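Local coordinates for Cow rumen GH26 endo-mannanase (Metagenome, PDB 6UEH), which probably hydrolyses internal beta-1,4-mannosidic linkages of mannans and galactomannans, at residues R309-D321 / F327-W341. Numbering follows the deposited sequence.
With ACT (acetate ion), chain D.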
ATOM      1  N   ARG A 309     -10.017  -2.710   9.052  1.00 14.21           N
ATOM      2  CA  ARG A 309      -8.620  -2.289   9.021  1.00 15.22           C
ATOM      3  C   ARG A 309      -8.176  -1.733  10.379  1.00 16.35           C
ATOM      4  O   ARG A 309      -7.957  -0.531  10.529  1.00 17.20           O
ATOM      5  CB  ARG A 309      -8.413  -1.246   7.913  1.00 15.09           C
ATOM      6  CG  ARG A 309      -6.961  -0.907   7.607  1.00 15.00           C
ATOM      7  CD  ARG A 309      -6.860  -0.024   6.368  1.00 15.60           C
ATOM      8  NE  ARG A 309      -7.640   1.204   6.498  1.00 15.53           N
ATOM      9  CZ  ARG A 309      -7.115   2.399   6.751  1.00 16.07           C
ATOM     10  NH1 ARG A 309      -5.799   2.533   6.888  1.00 15.60           N
ATOM     11  NH2 ARG A 309      -7.901   3.464   6.853  1.00 16.49           N
ATOM     12  N   PRO A 310      -8.045  -2.616  11.381  1.00 15.67           N
ATOM     13  CA  PRO A 310      -7.609  -2.159  12.700  1.00 15.01           C
ATOM     14  C   PRO A 310      -6.100  -1.988  12.735  1.00 14.81           C
ATOM     15  O   PRO A 310      -5.436  -2.436  11.799  1.00 14.88           O
ATOM     16  CB  PRO A 310      -8.052  -3.297  13.615  1.00 14.57           C
ATOM     17  CG  PRO A 310      -7.869  -4.514  12.759  1.00 14.79           C
ATOM     18  CD  PRO A 310      -8.200  -4.082  11.339  1.00 15.12           C
ATOM     19  N   LEU A 311      -5.577  -1.357  13.785  1.00 15.56           N
ATOM     20  CA  LEU A 311      -4.136  -1.312  14.026  1.00 15.36           C
ATOM     21  C   LEU A 311      -3.374  -0.867  12.783  1.00 15.64           C
ATOM     22  O   LEU A 311      -2.370  -1.473  12.407  1.00 16.01           O
ATOM     23  CB  LEU A 311      -3.644  -2.688  14.485  1.00 15.08           C
ATOM     24  CG  LEU A 311      -4.317  -3.241  15.745  1.00 14.01           C
ATOM     25  CD1 LEU A 311      -4.014  -4.721  15.925  1.00 14.31           C
ATOM     26  CD2 LEU A 311      -3.866  -2.455  16.964  1.00 11.62           C
ATOM     27  N   HIS A 312      -3.868   0.192  12.151  1.00 14.99           N
ATOM     28  CA  HIS A 312      -3.389   0.600  10.837  1.00 15.94           C
ATOM     29  C   HIS A 312      -2.162   1.509  10.904  1.00 17.81           C
ATOM     30  O   HIS A 312      -1.817   2.024  11.971  1.00 18.40           O
ATOM     31  CB  HIS A 312      -4.518   1.294  10.066  1.00 15.69           C
ATOM     32  CG  HIS A 312      -4.913   2.624  10.630  1.00 15.49           C
ATOM     33  ND1 HIS A 312      -5.377   2.779  11.919  1.00 15.70           N
ATOM     34  CD2 HIS A 312      -4.924   3.858  10.074  1.00 16.78           C
ATOM     35  CE1 HIS A 312      -5.648   4.054  12.136  1.00 16.90           C
ATOM     36  NE2 HIS A 312      -5.383   4.730  11.032  1.00 17.65           N
ATOM     37  N   GLU A 313      -1.509   1.684   9.755  1.00 17.64           N
ATOM     38  CA  GLU A 313      -0.318   2.524   9.623  1.00 17.97           C
ATOM     39  C   GLU A 313       0.725   2.213  10.694  1.00 18.37           C
ATOM     40  O   GLU A 313       1.356   3.118  11.240  1.00 19.29           O
ATOM     41  CB  GLU A 313      -0.705   4.005   9.677  1.00 18.34           C
ATOM     42  CG  GLU A 313      -1.636   4.440   8.555  1.00 18.28           C
ATOM     43  CD  GLU A 313      -1.926   5.935   8.576  1.00 20.30           C
ATOM     44  OE1 GLU A 313      -1.472   6.620   9.513  1.00 20.69           O
ATOM     45  OE2 GLU A 313      -2.612   6.429   7.656  1.00 19.88           O
ATOM     46  N   ALA A 314       0.901   0.926  10.974  1.00 18.01           N
ATOM     47  CA  ALA A 314       1.678   0.468  12.124  1.00 19.22           C
ATOM     48  C   ALA A 314       3.121   0.970  12.144  1.00 20.22           C
ATOM     49  O   ALA A 314       3.563   1.550  13.137  1.00 21.10           O
ATOM     50  CB  ALA A 314       1.664  -1.045  12.180  1.00 19.54           C
ATOM     51  N   GLU A 315       3.856   0.735  11.062  1.00 20.16           N
ATOM     52  CA  GLU A 315       5.265   1.106  11.025  1.00 21.15           C
ATOM     53  C   GLU A 315       5.462   2.615  11.125  1.00 22.46           C
ATOM     54  O   GLU A 315       6.391   3.084  11.784  1.00 24.81           O
ATOM     55  CB  GLU A 315       5.938   0.588   9.752  1.00 20.20           C
ATOM     56  CG  GLU A 315       7.414   0.962   9.668  1.00 21.06           C
ATOM     57  CD  GLU A 315       8.100   0.440   8.420  1.00 21.33           C
ATOM     58  OE1 GLU A 315       7.436  -0.237   7.606  1.00 20.26           O
ATOM     59  OE2 GLU A 315       9.309   0.712   8.256  1.00 21.88           O
ATOM     60  N   GLY A 316       4.582   3.372  10.479  1.00 22.55           N
ATOM     61  CA  GLY A 316       4.764   4.808  10.375  1.00 24.85           C
ATOM     62  C   GLY A 316       5.963   5.101   9.492  1.00 26.86           C
ATOM     63  O   GLY A 316       6.048   4.606   8.369  1.00 26.49           O
ATOM     64  N   ASN A 317       6.894   5.903   9.996  1.00 28.98           N
ATOM     65  CA  ASN A 317       8.142   6.143   9.281  1.00 31.24           C
ATOM     66  C   ASN A 317       9.109   4.982   9.497  1.00 30.01           C
ATOM     67  O   ASN A 317       9.010   4.270  10.497  1.00 29.27           O
ATOM     68  CB  ASN A 317       8.765   7.466   9.720  1.00 35.56           C
ATOM     69  CG  ASN A 317       8.005   8.666   9.191  1.00 37.93           C
ATOM     70  OD1 ASN A 317       7.689   8.739   8.003  1.00 38.94           O
ATOM     71  ND2 ASN A 317       7.691   9.606  10.073  1.00 39.41           N
ATOM     72  N   VAL A 318      10.033   4.802   8.555  1.00 29.88           N
ATOM     73  CA  VAL A 318      10.872   3.603   8.486  1.00 29.02           C
ATOM     74  C   VAL A 318      11.526   3.214   9.817  1.00 28.68           C
ATOM     75  O   VAL A 318      12.284   3.985  10.407  1.00 30.58           O
ATOM     76  CB  VAL A 318      11.976   3.762   7.411  1.00 30.98           C
ATOM     77  CG1 VAL A 318      12.720   5.088   7.572  1.00 33.25           C
ATOM     78  CG2 VAL A 318      12.935   2.580   7.448  1.00 31.06           C
ATOM     79  N   ASN A 319      11.203   2.005  10.276  1.00 27.26           N
ATOM     80  CA  ASN A 319      11.741   1.448  11.515  1.00 28.30           C
ATOM     81  C   ASN A 319      11.252   0.022  11.733  1.00 26.75           C
ATOM     82  O   ASN A 319      10.349  -0.447  11.040  1.00 25.22           O
ATOM     83  CB  ASN A 319      11.338   2.297  12.722  1.00 28.93           C
ATOM     84  CG  ASN A 319       9.942   1.973  13.218  1.00 27.22           C
ATOM     85  OD1 ASN A 319       9.772   1.195  14.154  1.00 27.20           O
ATOM     86  ND2 ASN A 319       8.934   2.556  12.581  1.00 25.72           N
ATOM     87  N   THR A 320      11.846  -0.660  12.707  1.00 27.44           N
ATOM     88  CA  THR A 320      11.322  -1.939  13.180  1.00 26.76           C
ATOM     89  C   THR A 320      11.312  -1.971  14.705  1.00 27.04           C
ATOM     90  O   THR A 320      10.727  -2.868  15.309  1.00 26.12           O
ATOM     91  CB  THR A 320      12.141  -3.138  12.659  1.00 27.73           C
ATOM     92  OG1 THR A 320      13.537  -2.904  12.887  1.00 29.78           O
ATOM     93  CG2 THR A 320      11.895  -3.358  11.171  1.00 26.77           C
ATOM     94  N   ASP A 321      11.957  -0.985  15.323  1.00 28.63           N
ATOM     95  CA  ASP A 321      12.093  -0.961  16.776  1.00 31.44           C
ATOM     96  C   ASP A 321      11.022  -0.102  17.454  1.00 31.09           C
ATOM     97  O   ASP A 321      10.965  -0.030  18.681  1.00 31.94           O
ATOM     98  CB  ASP A 321      13.489  -0.473  17.168  1.00 35.26           C
ATOM     99  CG  ASP A 321      13.739   0.973  16.781  1.00 37.27           C
ATOM    100  OD1 ASP A 321      13.006   1.506  15.920  1.00 37.40           O
ATOM    101  OD2 ASP A 321      14.683   1.577  17.334  1.00 38.84           O
ATOM    102  N   PHE A 327       1.379   5.757  15.807  1.00 21.15           N
ATOM    103  CA  PHE A 327       0.275   5.197  16.583  1.00 20.08           C
ATOM    104  C   PHE A 327       0.835   4.355  17.725  1.00 20.59           C
ATOM    105  O   PHE A 327       1.912   3.772  17.590  1.00 19.61           O
ATOM    106  CB  PHE A 327      -0.642   4.356  15.696  1.00 18.78           C
ATOM    107  CG  PHE A 327      -1.491   5.167  14.758  1.00 20.11           C
ATOM    108  CD1 PHE A 327      -2.125   6.319  15.193  1.00 22.19           C
ATOM    109  CD2 PHE A 327      -1.645   4.782  13.437  1.00 19.99           C
ATOM    110  CE1 PHE A 327      -2.905   7.066  14.331  1.00 22.77           C
ATOM    111  CE2 PHE A 327      -2.423   5.527  12.568  1.00 20.48           C
ATOM    112  CZ  PHE A 327      -3.052   6.669  13.015  1.00 21.74           C
ATOM    113  N   TRP A 328       0.111   4.280  18.842  1.00 20.58           N
ATOM    114  CA  TRP A 328       0.651   3.624  20.032  1.00 20.71           C
ATOM    115  C   TRP A 328       0.909   2.132  19.819  1.00 18.23           C
ATOM    116  O   TRP A 328       1.816   1.567  20.427  1.00 18.02           O
ATOM    117  CB  TRP A 328      -0.271   3.830  21.247  1.00 21.95           C
ATOM    118  CG  TRP A 328      -1.636   3.187  21.164  1.00 20.85           C
ATOM    119  CD1 TRP A 328      -2.807   3.799  20.820  1.00 21.34           C
ATOM    120  CD2 TRP A 328      -1.970   1.822  21.463  1.00 19.98           C
ATOM    121  NE1 TRP A 328      -3.846   2.900  20.873  1.00 19.85           N
ATOM    122  CE2 TRP A 328      -3.360   1.680  21.264  1.00 19.77           C
ATOM    123  CE3 TRP A 328      -1.231   0.707  21.874  1.00 19.41           C
ATOM    124  CZ2 TRP A 328      -4.024   0.467  21.458  1.00 19.14           C
ATOM    125  CZ3 TRP A 328      -1.892  -0.498  22.066  1.00 18.76           C
ATOM    126  CH2 TRP A 328      -3.275  -0.607  21.859  1.00 19.04           C
ATOM    127  N   TRP A 329       0.137   1.497  18.943  1.00 15.82           N
ATOM    128  CA  TRP A 329       0.284   0.058  18.746  1.00 17.01           C
ATOM    129  C   TRP A 329       1.558  -0.325  17.984  1.00 18.18           C
ATOM    130  O   TRP A 329       1.887  -1.505  17.883  1.00 19.20           O
ATOM    131  CB  TRP A 329      -0.946  -0.522  18.036  1.00 17.00           C
ATOM    132  CG  TRP A 329      -1.426   0.244  16.836  1.00 16.58           C
ATOM    133  CD1 TRP A 329      -0.902   0.213  15.577  1.00 17.58           C
ATOM    134  CD2 TRP A 329      -2.550   1.131  16.780  1.00 17.59           C
ATOM    135  NE1 TRP A 329      -1.623   1.035  14.742  1.00 17.38           N
ATOM    136  CE2 TRP A 329      -2.641   1.609  15.457  1.00 17.93           C
ATOM    137  CE3 TRP A 329      -3.487   1.573  17.722  1.00 19.11           C
ATOM    138  CZ2 TRP A 329      -3.630   2.506  15.053  1.00 17.98           C
ATOM    139  CZ3 TRP A 329      -4.467   2.463  17.319  1.00 19.31           C
ATOM    140  CH2 TRP A 329      -4.529   2.922  15.995  1.00 18.55           C
ATOM    141  N   GLY A 330       2.280   0.663  17.466  1.00 18.75           N
ATOM    142  CA  GLY A 330       3.527   0.396  16.765  1.00 18.79           C
ATOM    143  C   GLY A 330       4.743   0.836  17.557  1.00 19.91           C
ATOM    144  O   GLY A 330       5.885   0.661  17.127  1.00 19.69           O
ATOM    145  N   LYS A 331       4.484   1.402  18.731  1.00 20.35           N
ATOM    146  CA  LYS A 331       5.508   2.023  19.564  1.00 22.25           C
ATOM    147  C   LYS A 331       6.555   1.037  20.081  1.00 23.65           C
ATOM    148  O   LYS A 331       7.692   1.417  20.352  1.00 24.81           O
ATOM    149  CB  LYS A 331       4.837   2.732  20.742  1.00 21.98           C
ATOM    150  CG  LYS A 331       5.737   3.629  21.566  1.00 23.96           C
ATOM    151  CD  LYS A 331       4.927   4.308  22.658  1.00 24.61           C
ATOM    152  CE  LYS A 331       5.782   5.232  23.508  1.00 27.78           C
ATOM    153  NZ  LYS A 331       4.958   5.906  24.546  1.00 29.54           N
ATOM    154  N   ALA A 332       6.166  -0.227  20.219  1.00 23.80           N
ATOM    155  CA  ALA A 332       7.052  -1.240  20.785  1.00 24.88           C
ATOM    156  C   ALA A 332       7.768  -2.063  19.715  1.00 24.09           C
ATOM    157  O   ALA A 332       8.451  -3.038  20.028  1.00 24.45           O
ATOM    158  CB  ALA A 332       6.272  -2.156  21.713  1.00 24.57           C
ATOM    159  N   GLY A 333       7.609  -1.675  18.454  1.00 22.43           N
ATOM    160  CA  GLY A 333       8.311  -2.342  17.371  1.00 22.71           C
ATOM    161  C   GLY A 333       7.472  -3.340  16.594  1.00 21.78           C
ATOM    162  O   GLY A 333       6.344  -3.654  16.976  1.00 20.26           O
ATOM    163  N   ALA A 334       8.041  -3.846  15.504  1.00 21.41           N
ATOM    164  CA  ALA A 334       7.325  -4.726  14.585  1.00 20.61           C
ATOM    165  C   ALA A 334       6.909  -6.046  15.229  1.00 21.12           C
ATOM    166  O   ALA A 334       5.770  -6.480  15.077  1.00 20.32           O
ATOM    167  CB  ALA A 334       8.177  -4.991  13.348  1.00 20.64           C
ATOM    168  N   LYS A 335       7.833  -6.681  15.946  1.00 23.36           N
ATOM    169  CA  LYS A 335       7.564  -7.983  16.550  1.00 24.06           C
ATOM    170  C   LYS A 335       6.407  -7.913  17.543  1.00 23.85           C
ATOM    171  O   LYS A 335       5.490  -8.737  17.501  1.00 23.20           O
ATOM    172  CB  LYS A 335       8.814  -8.524  17.242  1.00 26.71           C
ATOM    173  CG  LYS A 335       8.619  -9.894  17.877  1.00 29.44           C
ATOM    174  CD  LYS A 335       9.850 -10.330  18.654  1.00 32.64           C
ATOM    175  CE  LYS A 335       9.647 -11.699  19.288  1.00 35.13           C
ATOM    176  NZ  LYS A 335       8.497 -11.718  20.238  1.00 35.88           N
ATOM    177  N   THR A 336       6.450  -6.925  18.431  1.00 23.20           N
ATOM    178  CA  THR A 336       5.376  -6.730  19.398  1.00 22.12           C
ATOM    179  C   THR A 336       4.069  -6.402  18.689  1.00 21.44           C
ATOM    180  O   THR A 336       3.006  -6.900  19.070  1.00 23.05           O
ATOM    181  CB  THR A 336       5.713  -5.610  20.403  1.00 21.23           C
ATOM    182  OG1 THR A 336       6.833  -6.009  21.202  1.00 22.30           O
ATOM    183  CG2 THR A 336       4.521  -5.329  21.314  1.00 20.65           C
ATOM    184  N   TYR A 337       4.151  -5.576  17.649  1.00 19.39           N
ATOM    185  CA  TYR A 337       2.961  -5.185  16.902  1.00 18.43           C
ATOM    186  C   TYR A 337       2.243  -6.388  16.299  1.00 19.20           C
ATOM    187  O   TYR A 337       1.022  -6.498  16.397  1.00 20.01           O
ATOM    188  CB  TYR A 337       3.300  -4.195  15.783  1.00 18.04           C
ATOM    189  CG  TYR A 337       2.162  -4.067  14.797  1.00 17.85           C
ATOM    190  CD1 TYR A 337       1.018  -3.348  15.120  1.00 17.05           C
ATOM    191  CD2 TYR A 337       2.212  -4.699  13.558  1.00 18.12           C
ATOM    192  CE1 TYR A 337      -0.038  -3.246  14.232  1.00 16.59           C
ATOM    193  CE2 TYR A 337       1.161  -4.601  12.665  1.00 17.90           C
ATOM    194  CZ  TYR A 337       0.039  -3.873  13.007  1.00 17.26           C
ATOM    195  OH  TYR A 337      -1.011  -3.773  12.116  1.00 16.92           O
ATOM    196  N   VAL A 338       3.003  -7.274  15.660  1.00 19.30           N
ATOM    197  CA  VAL A 338       2.432  -8.464  15.038  1.00 18.13           C
ATOM    198  C   VAL A 338       1.723  -9.322  16.084  1.00 18.69           C
ATOM    199  O   VAL A 338       0.647  -9.866  15.825  1.00 18.67           O
ATOM    200  CB  VAL A 338       3.515  -9.299  14.310  1.00 20.18           C
ATOM    201  CG1 VAL A 338       2.962 -10.647  13.871  1.00 19.99           C
ATOM    202  CG2 VAL A 338       4.058  -8.534  13.110  1.00 19.87           C
ATOM    203  N   GLU A 339       2.315  -9.419  17.272  1.00 19.33           N
ATOM    204  CA  GLU A 339       1.704 -10.164  18.368  1.00 20.43           C
ATOM    205  C   GLU A 339       0.379  -9.526  18.791  1.00 19.46           C
ATOM    206  O   GLU A 339      -0.579 -10.227  19.112  1.00 19.75           O
ATOM    207  CB  GLU A 339       2.663 -10.255  19.558  1.00 23.36           C
ATOM    208  CG  GLU A 339       3.929 -11.056  19.265  1.00 27.39           C
ATOM    209  CD  GLU A 339       4.888 -11.103  20.443  1.00 33.81           C
ATOM    210  OE1 GLU A 339       6.078 -11.424  20.229  1.00 36.57           O
ATOM    211  OE2 GLU A 339       4.455 -10.826  21.581  1.00 35.73           O
ATOM    212  N   ILE A 340       0.325  -8.198  18.774  1.00 18.88           N
ATOM    213  CA  ILE A 340      -0.902  -7.479  19.105  1.00 18.74           C
ATOM    214  C   ILE A 340      -1.985  -7.739  18.058  1.00 17.72           C
ATOM    215  O   ILE A 340      -3.146  -7.961  18.401  1.00 16.35           O
ATOM    216  CB  ILE A 340      -0.655  -5.962  19.228  1.00 19.29           C
ATOM    217  CG1 ILE A 340       0.299  -5.676  20.392  1.00 21.33           C
ATOM    218  CG2 ILE A 340      -1.968  -5.215  19.420  1.00 18.70           C
ATOM    219  CD1 ILE A 340       0.625  -4.210  20.574  1.00 15.49           C
ATOM    220  N   TRP A 341      -1.597  -7.723  16.782  1.00 17.11           N
ATOM    221  CA  TRP A 341      -2.523  -8.035  15.695  1.00 16.06           C
ATOM    222  C   TRP A 341      -3.108  -9.434  15.853  1.00 16.30           C
ATOM    223  O   TRP A 341      -4.320  -9.633  15.728  1.00 16.21           O
ATOM    224  CB  TRP A 341      -1.829  -7.918  14.335  1.00 15.86           C
ATOM    225  CG  TRP A 341      -2.709  -8.297  13.170  1.00 15.53           C
ATOM    226  CD1 TRP A 341      -2.962  -9.558  12.705  1.00 16.22           C
ATOM    227  CD2 TRP A 341      -3.445  -7.405  12.322  1.00 15.86           C
ATOM    228  NE1 TRP A 341      -3.808  -9.505  11.623  1.00 16.00           N
ATOM    229  CE2 TRP A 341      -4.122  -8.195  11.368  1.00 15.91           C
ATOM    230  CE3 TRP A 341      -3.598  -6.015  12.276  1.00 15.70           C
ATOM    231  CZ2 TRP A 341      -4.937  -7.642  10.382  1.00 16.21           C
ATOM    232  CZ3 TRP A 341      -4.410  -5.467  11.295  1.00 15.30           C
ATOM    233  CH2 TRP A 341      -5.069  -6.279  10.364  1.00 15.40           C
TER
HETATM  234  C   ACT D 603      -5.568   8.430   9.823  1.00 27.04           C
HETATM  235  O   ACT D 603      -5.386   8.730  11.023  1.00 26.89           O
HETATM  236  OXT ACT D 603      -5.812   7.226   9.590  1.00 25.18           O
HETATM  237  CH3 ACT D 603      -5.502   9.457   8.732  1.00 27.65           C
HETATM  238  O   HOH W   1       2.344   4.088  13.619  1.00 17.91           O
HETATM  239  O   HOH W   2      10.562  -5.730  16.146  1.00 30.73           O
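The loop leaving the C-terminal end of GH26 barrel strand 306-309 packs on the turn 327-333 and the helix that follows, and H312, F327 and W329 cluster with their H312/F327 end beside a bound acetate, probably from the crystallisation liquor. F327 CE2 lies over one face of the H312 imidazole, 3.4 Å from NE2, with the ring planes 41° apart. H312 NE2 donates to OXT of the acetate (2.9 Å), which is also hydrogen-bonded to H240. W329 is packed on both faces, by F327 CB and by L311 CA, the latter 3.7 Å from the centroid of the five-membered ring. Its chi1 of 46° sets CG between the backbone N and carbonyl carbon, putting the indole edge at the loop backbone; NE1 reaches H312 O at 2.9 Å, with the acceptor in the ring plane and an N-H...O angle of 153°. A leucine in place of W329 would probably leave H312 O without this donor and open a gap between L311 and F327. L311 O accepts from Y337 OH at 2.7 Å, while A314 CB sits over the Y337 ring face, 3.4 Å from its centroid. L311 CD2 packs on the W329 indole, while CD1 lies against W341, nearest its CA and obliquely to its ring. At the far end T320 O takes the first-turn amide A334 N (2.9 Å), just after N-cap G333. Two side-chain bonds to carbonyls, one backbone bond and close ring packing tie the loop to its following helix, as in a beta/alpha unit of a TIM barrel, whose active site lies at this strand end.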